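Local structure of 14 kDa fatty acid-binding protein (Schistosoma mansoni, 1VYF) at residues F18-M22 with R32-N36; M22-G26 with V122-T126; F72-T76 with T95-V99; G113-T118 with R129-R133. The protein binds long-chain fatty acids such as oleic and arachidonic acid inside a beta-barrel and may take part in their transport. All blocks are in the same frame, centred on the assembly; numbering follows the deposited sequence. Where two conformers were deposited one is given.

Contact 1 of 4, residues F18-M22 with R32-N36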
loop_
_atom_site.group_PDB
_atom_site.type_symbol
_atom_site.label_atom_id
_atom_site.label_comp_id
_atom_site.label_asym_id
_atom_site.label_seq_id
_atom_site.Cartn_x
_atom_site.Cartn_y
_atom_site.Cartn_z
ATOM N N PHE A 18 -12.801 3.949 -0.811
ATOM C CA PHE A 18 -11.622 4.009 -1.678
ATOM C C PHE A 18 -11.853 4.856 -2.931
ATOM O O PHE A 18 -10.919 5.518 -3.391
ATOM C CB PHE A 18 -11.171 2.599 -2.058
ATOM C CG PHE A 18 -9.775 2.508 -2.691
ATOM C CD1 PHE A 18 -8.671 3.140 -2.133
ATOM C CD2 PHE A 18 -9.589 1.768 -3.826
ATOM C CE1 PHE A 18 -7.397 3.025 -2.715
ATOM C CE2 PHE A 18 -8.316 1.651 -4.413
ATOM C CZ PHE A 18 -7.222 2.291 -3.828
ATOM N N ASP A 19 -13.068 4.874 -3.472
ATOM C CA ASP A 19 -13.300 5.725 -4.638
ATOM C C ASP A 19 -13.079 7.213 -4.355
ATOM O O ASP A 19 -12.593 7.940 -5.222
ATOM C CB ASP A 19 -14.655 5.499 -5.267
ATOM C CG ASP A 19 -14.750 6.138 -6.650
ATOM O OD1 ASP A 19 -14.121 5.592 -7.578
ATOM O OD2 ASP A 19 -15.409 7.194 -6.884
ATOM N N ALA A 20 -13.417 7.667 -3.154
ATOM C CA ALA A 20 -13.164 9.058 -2.762
ATOM C C ALA A 20 -11.664 9.402 -2.854
ATOM O O ALA A 20 -11.292 10.552 -3.161
ATOM C CB ALA A 20 -13.661 9.305 -1.349
ATOM N N VAL A 21 -10.791 8.437 -2.587
ATOM C CA VAL A 21 -9.358 8.775 -2.601
ATOM C C VAL A 21 -8.789 8.713 -3.986
ATOM O O VAL A 21 -7.980 9.564 -4.338
ATOM C CB VAL A 21 -8.409 8.029 -1.588
ATOM C CG1 VAL A 21 -9.071 7.606 -0.312
ATOM C CG2 VAL A 21 -7.550 6.947 -2.255
ATOM N N MET A 22 -9.208 7.777 -4.817
ATOM C CA MET A 22 -8.620 7.818 -6.161
ATOM C C MET A 22 -9.177 8.903 -7.015
ATOM O O MET A 22 -8.537 9.299 -7.948
ATOM C CB MET A 22 -8.506 6.496 -6.895
ATOM C CG MET A 22 -9.252 5.451 -6.371
ATOM S SD MET A 22 -10.750 5.705 -7.086
ATOM C CE MET A 22 -11.080 3.772 -7.326
ATOM N N ARG A 32 -10.003 3.670 -12.122
ATOM C CA ARG A 32 -10.784 3.738 -10.886
ATOM C C ARG A 32 -11.718 2.536 -10.801
ATOM O O ARG A 32 -11.807 1.879 -9.743
ATOM C CB ARG A 32 -11.566 5.054 -10.788
ATOM C CG ARG A 32 -10.779 6.151 -10.159
ATOM C CD ARG A 32 -11.402 7.539 -10.259
ATOM N NE ARG A 32 -12.686 7.586 -9.564
ATOM C CZ ARG A 32 -13.730 8.290 -9.977
ATOM N NH1 ARG A 32 -13.654 9.047 -11.061
ATOM N NH2 ARG A 32 -14.863 8.257 -9.286
ATOM N N GLN A 33 -12.374 2.194 -11.913
ATOM C CA GLN A 33 -13.316 1.074 -11.888
ATOM C C GLN A 33 -12.590 -0.234 -11.586
ATOM O O GLN A 33 -13.102 -1.058 -10.812
ATOM C CB GLN A 33 -14.128 0.927 -13.183
ATOM C CG GLN A 33 -15.056 2.125 -13.560
ATOM C CD GLN A 33 -15.697 2.869 -12.379
ATOM O OE1 GLN A 33 -16.651 2.383 -11.775
ATOM N NE2 GLN A 33 -15.177 4.044 -12.064
ATOM N N ILE A 34 -11.431 -0.443 -12.220
ATOM C CA ILE A 34 -10.554 -1.577 -11.916
ATOM C C ILE A 34 -10.158 -1.566 -10.442
ATOM O O ILE A 34 -10.255 -2.597 -9.774
ATOM C CB ILE A 34 -9.279 -1.607 -12.834
ATOM C CG1 ILE A 34 -9.668 -1.870 -14.294
ATOM C CG2 ILE A 34 -8.276 -2.703 -12.394
ATOM C CD1 ILE A 34 -8.621 -1.359 -15.293
ATOM N N GLY A 35 -9.753 -0.413 -9.929
ATOM C CA GLY A 35 -9.380 -0.254 -8.523
ATOM C C GLY A 35 -10.505 -0.530 -7.532
ATOM O O GLY A 35 -10.238 -0.986 -6.397
ATOM N N ASN A 36 -11.756 -0.296 -7.961
ATOM C CA ASN A 36 -12.932 -0.597 -7.126
ATOM C C ASN A 36 -13.418 -2.063 -7.211
ATOM O O ASN A 36 -14.349 -2.438 -6.492
ATOM C CB ASN A 36 -14.076 0.392 -7.434
ATOM C CG ASN A 36 -13.736 1.837 -7.026
ATOM O OD1 ASN A 36 -13.043 2.063 -6.036
ATOM N ND2 ASN A 36 -14.232 2.812 -7.786
HETATM O O HOH W 1 -16.206 5.259 -9.379
#

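Contact 2 of 4, residues M22-G26 with V122-T126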
loop_
_atom_site.group_PDB
_atom_site.type_symbol
_atom_site.label_atom_id
_atom_site.label_comp_id
_atom_site.label_asym_id
_atom_site.label_seq_id
_atom_site.Cartn_x
_atom_site.Cartn_y
_atom_site.Cartn_z
ATOM N N MET A 22 -9.208 7.777 -4.817
ATOM C CA MET A 22 -8.620 7.818 -6.161
ATOM C C MET A 22 -9.177 8.903 -7.015
ATOM O O MET A 22 -8.537 9.299 -7.948
ATOM C CB MET A 22 -8.506 6.496 -6.895
ATOM C CG MET A 22 -9.252 5.451 -6.371
ATOM S SD MET A 22 -10.750 5.705 -7.086
ATOM C CE MET A 22 -11.080 3.772 -7.326
ATOM N N SER A 23 -10.427 9.256 -6.746
ATOM C CA SER A 23 -11.083 10.344 -7.428
ATOM C C SER A 23 -10.291 11.615 -7.148
ATOM O O SER A 23 -9.967 12.386 -8.070
ATOM C CB SER A 23 -12.527 10.470 -6.930
ATOM O OG SER A 23 -13.232 11.369 -7.767
ATOM N N LYS A 24 -9.970 11.816 -5.874
ATOM C CA LYS A 24 -9.163 12.948 -5.427
ATOM C C LYS A 24 -7.754 12.973 -6.035
ATOM O O LYS A 24 -7.243 14.039 -6.373
ATOM C CB LYS A 24 -9.097 12.963 -3.895
ATOM C CG LYS A 24 -8.300 14.126 -3.310
ATOM C CD LYS A 24 -8.612 14.330 -1.841
ATOM C CE LYS A 24 -7.911 15.571 -1.288
ATOM N NZ LYS A 24 -8.688 16.802 -1.587
ATOM N N LEU A 25 -7.145 11.799 -6.194
ATOM C CA LEU A 25 -5.821 11.646 -6.799
ATOM C C LEU A 25 -5.771 11.889 -8.301
ATOM O O LEU A 25 -4.673 11.900 -8.894
ATOM C CB LEU A 25 -5.269 10.236 -6.516
ATOM C CG LEU A 25 -4.907 9.969 -5.061
ATOM C CD1 LEU A 25 -4.559 8.485 -4.845
ATOM C CD2 LEU A 25 -3.783 10.875 -4.595
ATOM N N GLY A 26 -6.943 12.001 -8.914
ATOM C CA GLY A 26 -7.079 12.268 -10.330
ATOM C C GLY A 26 -7.002 11.023 -11.197
ATOM O O GLY A 26 -6.754 11.149 -12.411
ATOM N N VAL A 122 -5.478 11.166 1.733
ATOM C CA VAL A 122 -5.038 12.200 0.788
ATOM C C VAL A 122 -5.770 13.475 1.259
ATOM O O VAL A 122 -6.968 13.606 1.046
ATOM C CB VAL A 122 -5.438 11.857 -0.648
ATOM C CG1 VAL A 122 -4.953 12.945 -1.614
ATOM C CG2 VAL A 122 -4.892 10.442 -1.071
ATOM N N GLY A 123 -5.058 14.359 1.945
ATOM C CA GLY A 123 -5.649 15.555 2.523
ATOM C C GLY A 123 -6.638 15.187 3.609
ATOM O O GLY A 123 -6.261 14.522 4.575
ATOM N N ASP A 124 -7.908 15.556 3.403
ATOM C CA ASP A 124 -8.981 15.323 4.386
ATOM C C ASP A 124 -9.789 14.049 4.073
ATOM O O ASP A 124 -10.672 13.704 4.837
ATOM C CB ASP A 124 -9.924 16.561 4.539
ATOM C CG ASP A 124 -10.737 16.888 3.272
ATOM O OD1 ASP A 124 -11.083 18.079 3.069
ATOM O OD2 ASP A 124 -11.103 16.043 2.431
ATOM N N VAL A 125 -9.467 13.338 2.989
ATOM C CA VAL A 125 -10.194 12.101 2.605
ATOM C C VAL A 125 -9.428 10.842 3.089
ATOM O O VAL A 125 -8.185 10.751 2.967
ATOM C CB VAL A 125 -10.381 12.052 1.077
ATOM C CG1 VAL A 125 -11.215 10.910 0.648
ATOM C CG2 VAL A 125 -10.999 13.374 0.565
ATOM N N THR A 126 -10.162 9.873 3.643
ATOM C CA THR A 126 -9.562 8.643 4.170
ATOM C C THR A 126 -10.313 7.393 3.688
ATOM O O THR A 126 -11.543 7.350 3.712
ATOM C CB THR A 126 -9.477 8.664 5.730
ATOM O OG1 THR A 126 -8.559 9.696 6.169
ATOM C CG2 THR A 126 -8.806 7.418 6.230
HETATM O O HOH W 2 -8.908 17.380 0.891
#

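Contact 3 of 4, residues F72-T76 with T95-V99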
loop_
_atom_site.group_PDB
_atom_site.type_symbol
_atom_site.label_atom_id
_atom_site.label_comp_id
_atom_site.label_asym_id
_atom_site.label_seq_id
_atom_site.Cartn_x
_atom_site.Cartn_y
_atom_site.Cartn_z
ATOM N N PHE A 72 12.881 6.972 -2.077
ATOM C CA PHE A 72 13.077 6.221 -3.300
ATOM C C PHE A 72 12.032 6.578 -4.351
ATOM O O PHE A 72 10.959 7.118 -4.048
ATOM C CB PHE A 72 13.092 4.719 -3.012
ATOM C CG PHE A 72 11.743 4.138 -2.573
ATOM C CD1 PHE A 72 11.403 4.068 -1.217
ATOM C CD2 PHE A 72 10.853 3.622 -3.506
ATOM C CE1 PHE A 72 10.181 3.514 -0.809
ATOM C CE2 PHE A 72 9.638 3.049 -3.100
ATOM C CZ PHE A 72 9.308 3.008 -1.748
ATOM N N ASP A 73 12.358 6.285 -5.600
ATOM C CA ASP A 73 11.468 6.581 -6.705
ATOM C C ASP A 73 10.574 5.373 -6.968
ATOM O O ASP A 73 11.020 4.223 -6.933
ATOM C CB ASP A 73 12.260 6.957 -7.974
ATOM C CG ASP A 73 12.926 8.317 -7.873
ATOM O OD1 ASP A 73 12.415 9.214 -7.173
ATOM O OD2 ASP A 73 13.980 8.581 -8.465
ATOM N N GLU A 74 9.309 5.662 -7.242
ATOM C CA GLU A 74 8.260 4.656 -7.366
ATOM C C GLU A 74 7.337 5.087 -8.490
ATOM O O GLU A 74 7.093 6.274 -8.673
ATOM C CB GLU A 74 7.460 4.540 -6.045
ATOM C CG GLU A 74 6.655 3.250 -5.895
ATOM C CD GLU A 74 5.534 3.328 -4.865
ATOM O OE1 GLU A 74 5.693 4.079 -3.854
ATOM O OE2 GLU A 74 4.483 2.639 -5.086
ATOM N N LYS A 75 6.857 4.116 -9.267
ATOM C CA LYS A 75 5.715 4.311 -10.154
ATOM C C LYS A 75 4.538 3.511 -9.562
ATOM O O LYS A 75 4.669 2.308 -9.277
ATOM C CB LYS A 75 6.016 3.844 -11.582
ATOM C CG LYS A 75 4.982 4.361 -12.608
ATOM C CD LYS A 75 4.999 3.590 -13.944
ATOM C CE LYS A 75 5.433 4.492 -15.098
ATOM N NZ LYS A 75 5.152 3.859 -16.426
ATOM N N THR A 76 3.416 4.196 -9.353
ATOM C CA THR A 76 2.250 3.601 -8.715
ATOM C C THR A 76 1.544 2.718 -9.731
ATOM O O THR A 76 1.839 2.784 -10.921
ATOM C CB THR A 76 1.254 4.694 -8.201
ATOM O OG1 THR A 76 0.750 5.476 -9.295
ATOM C CG2 THR A 76 1.940 5.689 -7.291
ATOM N N THR A 95 4.437 3.313 7.863
ATOM C CA THR A 95 3.743 4.386 7.187
ATOM C C THR A 95 4.485 4.781 5.889
ATOM O O THR A 95 5.666 5.117 5.938
ATOM C CB THR A 95 3.656 5.592 8.133
ATOM O OG1 THR A 95 2.967 5.251 9.350
ATOM C CG2 THR A 95 2.859 6.695 7.530
ATOM N N GLN A 96 3.797 4.730 4.748
ATOM C CA GLN A 96 4.354 5.070 3.453
ATOM C C GLN A 96 3.780 6.387 2.980
ATOM O O GLN A 96 2.560 6.581 2.928
ATOM C CB GLN A 96 4.047 3.980 2.425
ATOM C CG GLN A 96 4.563 4.269 1.026
ATOM C CD GLN A 96 4.318 3.177 0.068
ATOM O OE1 GLN A 96 3.564 2.253 0.357
ATOM N NE2 GLN A 96 4.986 3.244 -1.090
ATOM N N THR A 97 4.673 7.304 2.615
ATOM C CA THR A 97 4.274 8.581 2.094
ATOM C C THR A 97 4.661 8.597 0.617
ATOM O O THR A 97 5.791 8.269 0.272
ATOM C CB THR A 97 4.948 9.715 2.939
ATOM O OG1 THR A 97 4.466 9.646 4.297
ATOM C CG2 THR A 97 4.510 11.037 2.503
ATOM N N GLN A 98 3.714 8.915 -0.246
ATOM C CA GLN A 98 3.931 8.998 -1.683
ATOM C C GLN A 98 3.639 10.420 -2.127
ATOM O O GLN A 98 2.521 10.896 -2.009
ATOM C CB GLN A 98 3.008 8.043 -2.440
ATOM C CG GLN A 98 3.293 6.594 -2.164
ATOM C CD GLN A 98 2.422 5.627 -2.996
ATOM O OE1 GLN A 98 1.230 5.824 -3.132
ATOM N NE2 GLN A 98 3.042 4.584 -3.531
ATOM N N VAL A 99 4.643 11.098 -2.659
ATOM C CA VAL A 99 4.482 12.490 -3.063
ATOM C C VAL A 99 4.519 12.574 -4.585
ATOM O O VAL A 99 5.568 12.349 -5.188
ATOM C CB VAL A 99 5.561 13.399 -2.418
ATOM C CG1 VAL A 99 5.362 14.858 -2.831
ATOM C CG2 VAL A 99 5.528 13.288 -0.909
HETATM O O HOH W 3 3.370 1.301 -3.203
#

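Contact 4 of 4, residues G113-T118 with R129-R133. With OLA (oleic acid), chain B.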
loop_
_atom_site.group_PDB
_atom_site.type_symbol
_atom_site.label_atom_id
_atom_site.label_comp_id
_atom_site.label_asym_id
_atom_site.label_seq_id
_atom_site.Cartn_x
_atom_site.Cartn_y
_atom_site.Cartn_z
ATOM N N GLY A 113 -2.849 -9.532 14.391
ATOM C CA GLY A 113 -3.245 -10.920 14.227
ATOM C C GLY A 113 -3.351 -11.308 12.767
ATOM O O GLY A 113 -2.345 -11.279 12.042
ATOM N N ASP A 114 -4.546 -11.706 12.341
ATOM C CA ASP A 114 -4.764 -12.079 10.957
ATOM C C ASP A 114 -5.320 -11.001 10.063
ATOM O O ASP A 114 -5.695 -11.321 8.938
ATOM C CB ASP A 114 -5.635 -13.324 10.867
ATOM C CG ASP A 114 -4.919 -14.539 11.410
ATOM O OD1 ASP A 114 -3.651 -14.610 11.327
ATOM O OD2 ASP A 114 -5.551 -15.445 11.955
ATOM N N THR A 115 -5.337 -9.762 10.548
ATOM C CA THR A 115 -5.691 -8.580 9.749
ATOM C C THR A 115 -4.554 -7.600 9.540
ATOM O O THR A 115 -3.934 -7.187 10.495
ATOM C CB THR A 115 -6.868 -7.832 10.448
ATOM O OG1 THR A 115 -7.986 -8.742 10.616
ATOM C CG2 THR A 115 -7.452 -6.720 9.588
ATOM N N MET A 116 -4.330 -7.183 8.293
ATOM C CA MET A 116 -3.541 -6.012 8.026
ATOM C C MET A 116 -4.509 -4.943 7.572
ATOM O O MET A 116 -5.234 -5.133 6.584
ATOM C CB MET A 116 -2.480 -6.260 6.947
ATOM C CG MET A 116 -1.714 -4.969 6.590
ATOM S SD MET A 116 -0.392 -5.249 5.490
ATOM C CE MET A 116 -1.266 -5.169 3.963
ATOM N N LYS A 117 -4.561 -3.870 8.348
ATOM C CA LYS A 117 -5.421 -2.741 8.060
ATOM C C LYS A 117 -4.585 -1.736 7.333
ATOM O O LYS A 117 -3.559 -1.320 7.839
ATOM C CB LYS A 117 -5.967 -2.133 9.338
ATOM C CG LYS A 117 -6.821 -0.882 9.058
ATOM C CD LYS A 117 -7.548 -0.332 10.263
ATOM C CE LYS A 117 -6.640 0.028 11.396
ATOM N NZ LYS A 117 -7.432 0.450 12.585
ATOM N N THR A 118 -5.036 -1.311 6.173
ATOM C CA THR A 118 -4.290 -0.295 5.386
ATOM C C THR A 118 -5.125 0.988 5.336
ATOM O O THR A 118 -6.211 0.980 4.750
ATOM C CB THR A 118 -4.048 -0.851 3.982
ATOM O OG1 THR A 118 -3.200 -2.011 4.078
ATOM C CG2 THR A 118 -3.288 0.129 3.070
ATOM N N ARG A 129 -8.721 -0.185 3.986
ATOM C CA ARG A 129 -8.736 -1.460 3.296
ATOM C C ARG A 129 -8.141 -2.548 4.172
ATOM O O ARG A 129 -6.997 -2.459 4.609
ATOM C CB ARG A 129 -7.958 -1.354 1.997
ATOM C CG ARG A 129 -8.649 -0.464 0.989
ATOM C CD ARG A 129 -7.710 0.165 -0.002
ATOM N NE ARG A 129 -7.100 -0.777 -0.936
ATOM C CZ ARG A 129 -7.746 -1.375 -1.930
ATOM N NH1 ARG A 129 -7.080 -2.170 -2.731
ATOM N NH2 ARG A 129 -9.046 -1.150 -2.158
ATOM N N ASN A 130 -8.950 -3.564 4.449
ATOM C CA ASN A 130 -8.553 -4.682 5.304
ATOM C C ASN A 130 -8.090 -5.855 4.446
ATOM O O ASN A 130 -8.751 -6.233 3.477
ATOM C CB ASN A 130 -9.737 -5.141 6.182
ATOM C CG ASN A 130 -9.952 -4.247 7.390
ATOM O OD1 ASN A 130 -9.020 -3.573 7.881
ATOM N ND2 ASN A 130 -11.199 -4.161 7.828
ATOM N N TYR A 131 -6.960 -6.437 4.819
ATOM C CA TYR A 131 -6.408 -7.628 4.186
ATOM C C TYR A 131 -6.384 -8.751 5.221
ATOM O O TYR A 131 -6.133 -8.504 6.385
ATOM C CB TYR A 131 -4.957 -7.373 3.746
ATOM C CG TYR A 131 -4.795 -6.429 2.592
ATOM C CD1 TYR A 131 -5.003 -5.041 2.762
ATOM C CD2 TYR A 131 -4.448 -6.902 1.313
ATOM C CE1 TYR A 131 -4.815 -4.151 1.705
ATOM C CE2 TYR A 131 -4.290 -6.011 0.229
ATOM C CZ TYR A 131 -4.483 -4.658 0.427
ATOM O OH TYR A 131 -4.301 -3.842 -0.653
ATOM N N LYS A 132 -6.689 -9.974 4.786
ATOM C CA LYS A 132 -6.580 -11.174 5.603
ATOM C C LYS A 132 -5.313 -11.896 5.257
ATOM O O LYS A 132 -4.907 -11.984 4.089
ATOM C CB LYS A 132 -7.784 -12.114 5.384
ATOM C CG LYS A 132 -9.117 -11.422 5.592
ATOM C CD LYS A 132 -10.296 -12.409 5.812
ATOM C CE LYS A 132 -10.747 -13.076 4.530
ATOM N NZ LYS A 132 -10.989 -14.561 4.710
ATOM N N ARG A 133 -4.684 -12.454 6.274
ATOM C CA ARG A 133 -3.447 -13.221 6.102
ATOM C C ARG A 133 -3.819 -14.557 5.429
ATOM O O ARG A 133 -4.755 -15.218 5.843
ATOM C CB ARG A 133 -2.810 -13.458 7.484
ATOM C CG ARG A 133 -1.567 -14.305 7.495
ATOM C CD ARG A 133 -1.166 -14.734 8.906
ATOM N NE ARG A 133 -0.962 -13.621 9.828
ATOM C CZ ARG A 133 0.166 -12.913 9.930
ATOM N NH1 ARG A 133 1.190 -13.151 9.117
ATOM N NH2 ARG A 133 0.272 -11.933 10.831
HETATM C C1 OLA B . -3.463 -0.617 -0.644
HETATM O O1 OLA B . -2.402 -1.179 -0.417
HETATM O O2 OLA B . -4.546 -1.363 -0.486
HETATM C C2 OLA B . -3.652 0.853 -1.019
HETATM C C3 OLA B . -2.564 1.567 -1.839
HETATM C C4 OLA B . -3.137 2.352 -3.051
HETATM C C5 OLA B . -2.880 3.865 -3.082
HETATM C C6 OLA B . -3.875 4.632 -3.964
HETATM C C7 OLA B . -3.512 4.711 -5.441
HETATM C C8 OLA B . -4.057 3.542 -6.257
HETATM C C9 OLA B . -4.929 3.998 -7.403
HETATM C C10 OLA B . -5.606 3.146 -8.189
HETATM C C11 OLA B . -5.589 1.641 -8.016
HETATM C C12 OLA B . -5.437 0.909 -9.351
HETATM C C13 OLA B . -5.739 -0.594 -9.253
HETATM C C14 OLA B . -4.680 -1.416 -8.509
HETATM C C15 OLA B . -5.005 -1.626 -7.025
HETATM C C16 OLA B . -3.760 -2.023 -6.223
HETATM C C17 OLA B . -3.474 -1.075 -5.054
HETATM C C18 OLA B . -4.178 -1.565 -3.812
#

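Contact 1 of 4, residues F18-M22 with R32-N36
Asp19 faces Arg32 and Asn36 across the two short helices, and its side chain carries the polar half of the contact. Asp19 CB already lies alongside the amide of Asn36, 3.7 Å from Asn36 ND2. With CG anti to the backbone N (chi1 -166°), the carboxylate swings over to the second helix. OD1 then takes three donors. Asn36 ND2 reaches Asp19 OD1 at 2.8 Å and Arg32 NE reaches the same oxygen at 3.2 Å; they come from opposite faces of the carboxylate plane, each well out of it, so OD1 is clasped between them. A water gives the third bond, 2.8 Å from Asp19 OD1, and itself accepts from Gln33 NE2, tying in one more side chain of the second helix. At the other branch, Arg32 NH2 donates to the syn lone pair of Asp19 OD2 at 2.7 Å, in the guanidinium plane and with an N-H...O angle of 160°. Arg32 therefore holds the carboxylate side-on through NE and NH2, a two-point salt bridge that restricts rotation about the Asp19 CB-CG bond. The more buried half is Phe18, Met22 and Gly35. The edge of the Phe18 ring meets the backbone of Gly35, with Phe18 CE2 3.8 Å from Gly35 O, and Met22 runs aslant the Arg32 chain, though its two deposited conformers leave the exact fit doubtful. The two helices form the helix-turn-helix lid of the fatty acid-binding fold. Gly35 touches the oleic acid, Phe18 stands in cation-pi contact with Arg129, and Phe18 and Val21 rest on Ala127 of strand 125-133.

Contact 2 of 4, residues M22-G26 with V122-T126
Lys24 is laid along Val122 by a fully extended chain, chi1 to chi3 all near 180°, that turns only at its last bond (chi4 83°). Leu25, its CG set beside its own backbone N (chi1 -69°), brings CD2 against both methyls of the same valine, sharing CG1 with the lysine. Here the end of the first lid helix of a fatty acid-binding barrel meets a beta hairpin at its type II' turn, Val122 to Val125. The Lys24 and Val122 side chains run antiparallel to each other, Lys24 CD 3.9 Å from Val122 CG1, and Lys24 CE lies 3.2 Å from Val122 O. The same Lys24 CD sits 3.5 Å from Val125 CG2, so the methylenes of the lysine lie against valines from both ends of the turn. Leu25 CD2 is 3.7 Å from Val122 CG2, and this buried pair is the inner part of the contact: Leu25 also touches the oleic acid, while Leu25 and Val122 both rest on Asn103 and Thr105. On the helix side the chain turns away directly after Leu25, where Gly26 takes positive phi and closes a Schellman motif. The turn is held by its own paired bonds between Val122 and Val125. No direct hydrogen bond joins the two segments; the polar link is a single water, which accepts from Lys24 NZ at 2.6 Å and from the backbone Asp124 N at 3.3 Å.

Contact 3 of 4, residues F72-T76 with T95-V99
Glu74 OE1 is the polar atom on which this contact turns. Gln98 NE2 donates to Glu74 OE1 at 2.7 Å with an N-H...O angle of 156°; the oxygen lies in the amide plane of Gln98, whereas the nitrogen comes in on the syn side of the carboxylate and tilted 28° from its plane. Ser84 OG is also hydrogen-bonded to Glu74 OE1. Gln96 NE2 lies 3.0 Å from Glu74 OE1, but its N-H points poorly, and proximity alone does not make a bond. Gln96 is instead coupled through water: one molecule donates to Glu74 OE2 at 2.6 Å and accepts from Gln96 NE2 at 3.3 Å. Side-chain length makes the meeting possible. Strand 81-88 lies between the two strands in the sheet, which keeps their axes 8.9 Å apart; they cross at 74°, reflecting the strong twist and coil of the barrel sheet, yet Glu74 and Gln96 are both extended and approach from opposite directions across the concave inside of the barrel. Gln98 comes in obliquely, with its CG placed beside the backbone N. Across the two segments the other contacts are loose: Thr76 CG2 lies 4.1 Å from Gln98 NE2, and the Phe72 ring approaches the Gln96 amide. The oxygen of the same amide is engaged too, Gln96 OE1 accepting from NH1 of Arg109, a residue that binds the oleate. The two donors at the Glu74 carboxylate, the Gln98 amide and the water, would suit an ionised group, and through Gln96 the polar network probably extends to the arginine that holds the fatty acid head.

Contact 4 of 4, residues G113-T118 with R129-R133
Met116 pairs with Tyr131, and Thr118 with Arg129, as antiparallel hydrogen-bonded pairs. In each the backbone bonds run in both directions, for example Tyr131 N to Met116 O at 2.8 Å and Met116 N to Tyr131 O at 2.9 Å. Lys117 with Asn130 is the non-hydrogen-bonded pair between them and Thr115 with Lys132 the next one outward, and the ladder ends where Arg133 N donates to Asp114 O. Charged contacts close this open end of the hairpin. Arg133 NH2 gives a good bond to Gly113 O at 3.0 Å, close to the guanidinium plane, while Arg133 NE and Asp114 OD1 form a salt bridge at 3.2 Å whose hydrogen bond is weak; Arg133 NH2 also bonds to Ser5 O. Apolar contacts lie on the face bearing Met116, Thr118, Arg129 and Tyr131. There Met116 CE sits over one face of the Tyr131 ring, 4.2 Å from its centroid and 23° off the normal, a CH-pi contact. On the face of Thr115, Lys117, Asn130 and Lys132, Asn130 leans along Lys117, its ND2 bound to Glu14. Ligand bonds complete the account. The Arg129 chain bends at chi3 (68°), turning Arg129 NE to oleate O2, where it donates at 2.7 Å, almost straight at 175°, and Tyr131 OH donates to the same O2 over a very short 2.5 Å. Thr118 CG2 packs 3.8 Å from oleate C1, and Arg109 NH2 binds the ligand as well. An Arg-x-Tyr triplet on the last strand, joined by a second arginine, is the carboxylate-binding site characteristic of the fatty acid-binding protein family.

Contacts 1 and 2 both start from helix 18-24, share Met22 and touch, with centres 10 Å apart; contact 1 holds the two lid helices together and contact 2 seats the first of them on the turn of the hairpin of strands 115-122 and 125-133. Contact 4 joins the same strands at the other end, its centre 21 Å from that of contact 2. Contact 3 lies across the chain's centre from contact 4, also 21 Å away, in the same sheet. Along the chain, contact 1 closes first, contact 3 falls between the two segments of contact 2, and contacts 2 and 4 alternate. Lid and barrel wall thus enclose one ligand, and Phe18 of contact 1 touches Arg129 of contact 4.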